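Local coordinates for fucolectin-related protein (Streptococcus pneumoniae, PDB 2WMF) that probably hydrolyses host blood-group carbohydrate antigens as the catalytic module of a family 98 glycoside hydrolase, in a pathway of fucose utilization, at residues A[530-535]-A[566-571]. Sequence-based numbering, arbitrary orientation.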
ATOM      1  N   THR A 530     -24.468  -1.960  -5.961  1.00 10.67           N
ATOM      2  CA  THR A 530     -24.746  -3.385  -6.062  1.00 10.96           C
ATOM      3  C   THR A 530     -23.563  -4.198  -6.641  1.00  9.07           C
ATOM      4  O   THR A 530     -23.002  -3.866  -7.707  1.00 10.00           O
ATOM      5  CB  THR A 530     -25.960  -3.634  -6.969  1.00 11.37           C
ATOM      6  OG1 THR A 530     -27.084  -2.921  -6.422  1.00 14.54           O
ATOM      7  CG2 THR A 530     -26.282  -5.141  -7.002  1.00 11.95           C
ATOM      8  N   THR A 531     -23.193  -5.261  -5.930  1.00  9.07           N
ATOM      9  CA  THR A 531     -22.246  -6.262  -6.365  1.00  9.32           C
ATOM     10  C   THR A 531     -23.070  -7.519  -6.550  1.00  9.80           C
ATOM     11  O   THR A 531     -23.789  -7.917  -5.651  1.00 11.29           O
ATOM     12  CB  THR A 531     -21.161  -6.538  -5.302  1.00 10.10           C
ATOM     13  OG1 THR A 531     -20.462  -5.333  -4.998  1.00 10.65           O
ATOM     14  CG2 THR A 531     -20.185  -7.605  -5.807  1.00 10.63           C
ATOM     15  N   THR A 532     -22.989  -8.102  -7.750  1.00  9.70           N
ATOM     16  CA  THR A 532     -23.779  -9.304  -8.062  1.00  9.57           C
ATOM     17  C   THR A 532     -22.790 -10.465  -8.172  1.00  9.63           C
ATOM     18  O   THR A 532     -21.813 -10.408  -8.966  1.00  8.75           O
ATOM     19  CB  THR A 532     -24.550  -9.140  -9.369  1.00  9.75           C
ATOM     20  OG1 THR A 532     -25.374  -7.965  -9.292  1.00 12.26           O
ATOM     21  CG2 THR A 532     -25.396 -10.405  -9.651  1.00  9.69           C
ATOM     22  N   LEU A 533     -23.051 -11.510  -7.385  1.00 11.05           N
ATOM     23  CA  LEU A 533     -22.192 -12.697  -7.324  1.00 12.00           C
ATOM     24  C   LEU A 533     -22.999 -13.907  -7.821  1.00 11.15           C
ATOM     25  O   LEU A 533     -24.094 -14.166  -7.315  1.00 10.27           O
ATOM     26  CB  LEU A 533     -21.762 -12.914  -5.877  1.00 12.82           C
ATOM     27  CG  LEU A 533     -20.954 -14.173  -5.607  1.00 14.53           C
ATOM     28  CD1 LEU A 533     -19.701 -14.143  -6.420  1.00 19.18           C
ATOM     29  CD2 LEU A 533     -20.701 -14.309  -4.055  1.00 17.02           C
ATOM     30  N   THR A 534     -22.485 -14.613  -8.829  1.00 10.85           N
ATOM     31  CA  THR A 534     -23.186 -15.737  -9.425  1.00 12.05           C
ATOM     32  C   THR A 534     -22.294 -16.982  -9.382  1.00 12.21           C
ATOM     33  O   THR A 534     -21.162 -16.976  -9.867  1.00 13.51           O
ATOM     34  CB  THR A 534     -23.574 -15.451 -10.882  1.00 11.23           C
ATOM     35  OG1 THR A 534     -24.247 -14.190 -10.965  1.00 11.83           O
ATOM     36  CG2 THR A 534     -24.519 -16.508 -11.411  1.00 13.89           C
ATOM     37  N   LEU A 535     -22.796 -18.034  -8.736  1.00 12.87           N
ATOM     38  CA  LEU A 535     -22.088 -19.311  -8.648  1.00 14.41           C
ATOM     39  C   LEU A 535     -22.768 -20.275  -9.606  1.00 14.34           C
ATOM     40  O   LEU A 535     -23.947 -20.611  -9.416  1.00 13.74           O
ATOM     41  CB  LEU A 535     -22.155 -19.880  -7.239  1.00 14.89           C
ATOM     42  CG  LEU A 535     -21.613 -19.039  -6.098  1.00 16.87           C
ATOM     43  CD1 LEU A 535     -21.835 -19.762  -4.738  1.00 20.11           C
ATOM     44  CD2 LEU A 535     -20.167 -18.751  -6.314  1.00 19.51           C
ATOM     45  N   VAL A 566     -27.660 -22.885 -10.387  1.00 15.52           N
ATOM     46  CA  VAL A 566     -27.056 -21.552 -10.338  1.00 14.90           C
ATOM     47  C   VAL A 566     -27.568 -20.779  -9.127  1.00 14.24           C
ATOM     48  O   VAL A 566     -28.757 -20.640  -8.929  1.00 13.65           O
ATOM     49  CB  VAL A 566     -27.269 -20.759 -11.636  1.00 14.35           C
ATOM     50  CG1 VAL A 566     -26.736 -19.286 -11.480  1.00 14.09           C
ATOM     51  CG2 VAL A 566     -26.611 -21.473 -12.808  1.00 15.44           C
ATOM     52  N   TYR A 567     -26.643 -20.305  -8.297  1.00 14.01           N
ATOM     53  CA  TYR A 567     -26.998 -19.492  -7.149  1.00 14.30           C
ATOM     54  C   TYR A 567     -26.531 -18.061  -7.458  1.00 13.52           C
ATOM     55  O   TYR A 567     -25.356 -17.863  -7.811  1.00 14.77           O
ATOM     56  CB  TYR A 567     -26.304 -20.048  -5.912  1.00 15.47           C
ATOM     57  CG  TYR A 567     -26.476 -19.191  -4.682  1.00 16.39           C
ATOM     58  CD1 TYR A 567     -27.680 -19.174  -3.964  1.00 18.43           C
ATOM     59  CD2 TYR A 567     -25.460 -18.314  -4.278  1.00 19.17           C
ATOM     60  CE1 TYR A 567     -27.829 -18.359  -2.825  1.00 18.92           C
ATOM     61  CE2 TYR A 567     -25.597 -17.495  -3.163  1.00 19.35           C
ATOM     62  CZ  TYR A 567     -26.780 -17.497  -2.436  1.00 20.50           C
ATOM     63  OH  TYR A 567     -26.858 -16.631  -1.325  1.00 21.32           O
ATOM     64  N   THR A 568     -27.413 -17.079  -7.254  1.00 13.07           N
ATOM     65  CA  THR A 568     -27.037 -15.667  -7.401  1.00 13.07           C
ATOM     66  C   THR A 568     -27.355 -14.933  -6.095  1.00 12.45           C
ATOM     67  O   THR A 568     -28.450 -15.083  -5.520  1.00 13.50           O
ATOM     68  CB  THR A 568     -27.801 -14.966  -8.539  1.00 13.09           C
ATOM     69  OG1 THR A 568     -27.641 -15.688  -9.755  1.00 14.78           O
ATOM     70  CG2 THR A 568     -27.316 -13.483  -8.745  1.00 13.68           C
ATOM     71  N   ILE A 569     -26.381 -14.181  -5.597  1.00 12.58           N
ATOM     72  CA  ILE A 569     -26.634 -13.249  -4.504  1.00 12.31           C
ATOM     73  C   ILE A 569     -26.338 -11.831  -4.990  1.00 12.11           C
ATOM     74  O   ILE A 569     -25.261 -11.547  -5.532  1.00 11.15           O
ATOM     75  CB  ILE A 569     -25.883 -13.599  -3.171  1.00 13.01           C
ATOM     76  CG1 ILE A 569     -26.370 -12.649  -2.069  1.00 13.33           C
ATOM     77  CG2 ILE A 569     -24.416 -13.564  -3.370  1.00 14.67           C
ATOM     78  CD1 ILE A 569     -26.030 -13.078  -0.696  1.00 13.99           C
ATOM     79  N   THR A 570     -27.333 -10.956  -4.817  1.00 12.65           N
ATOM     80  CA  THR A 570     -27.262  -9.549  -5.222  1.00 12.74           C
ATOM     81  C   THR A 570     -27.103  -8.783  -3.937  1.00 13.21           C
ATOM     82  O   THR A 570     -28.002  -8.793  -3.120  1.00 15.30           O
ATOM     83  CB  THR A 570     -28.565  -9.172  -5.949  1.00 13.74           C
ATOM     84  OG1 THR A 570     -28.666 -10.047  -7.069  1.00 16.97           O
ATOM     85  CG2 THR A 570     -28.494  -7.754  -6.435  1.00 14.84           C
ATOM     86  N   VAL A 571     -25.935  -8.160  -3.746  1.00 11.29           N
ATOM     87  CA  VAL A 571     -25.608  -7.490  -2.485  1.00 10.99           C
ATOM     88  C   VAL A 571     -25.614  -5.984  -2.745  1.00 10.57           C
ATOM     89  O   VAL A 571     -24.858  -5.504  -3.567  1.00 11.57           O
ATOM     90  CB  VAL A 571     -24.221  -7.914  -1.930  1.00 10.24           C
ATOM     91  CG1 VAL A 571     -23.954  -7.245  -0.598  1.00 11.11           C
ATOM     92  CG2 VAL A 571     -24.149  -9.462  -1.805  1.00 10.24           C
TER
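Two neighbouring antiparallel strands of the C-terminal beta-sandwich meet here, 530-535 against 566-571, their axes 4.7 Å apart and 168° from one N-to-C direction to the other. Three hydrogen-bonded pairs, Thr531 with Val571, Leu533 with Ile569 and Leu535 with Tyr567, each exchange two backbone bonds; Leu533 N to Ile569 O is 2.9 Å, and Leu535 N to Tyr567 O 2.7 Å. Between them lie the non-hydrogen-bonded pairs Thr532-Thr570 and Thr534-Thr568, whose own backbones bond outward to strands 457-462 and 554-561, so both strands are interior to the sheet.

The two faces differ in character. On one, threonines predominate: beta-branched residues suit extended backbone, and their hydroxyls suit a partly exposed surface. In each of these threonines OG1 lies beside the backbone N (chi1 -56° in Thr532), which puts the methyl anti to that N and lets methyls meet diagonally across the strands. Thr532 CG2 meets Thr568 CG2, and Thr534 CG2 meets Val566 CG1. Thr530 CG2 presses tightly on Thr570 CG2 at 3.5 Å. Thr530 OG1 is held by Asn572.

The other face is buried and mainly apolar, though Thr531 also sits on it, against Leu481 of strand 477-482. Ile569 sets CG2 against Leu533 CB, 3.7 Å away, while its longer branch leads away from strand 530-535. Leu535 and Tyr567 run side by side, with Leu535 CD1 approaching Tyr567 CD2 obliquely at 3.9 Å; the phenol suits this place because its ring packs as a hydrocarbon while OH hydrogen-bonds to Glu558. Leu533, Ile569 and Val571 all touch Met579 of strand 576-580, and the leucines also meet strand 477-482. An antiparallel sheet with one apolar face packed on a second antiparallel sheet and the other face partly open to solvent is characteristic of a beta-sandwich.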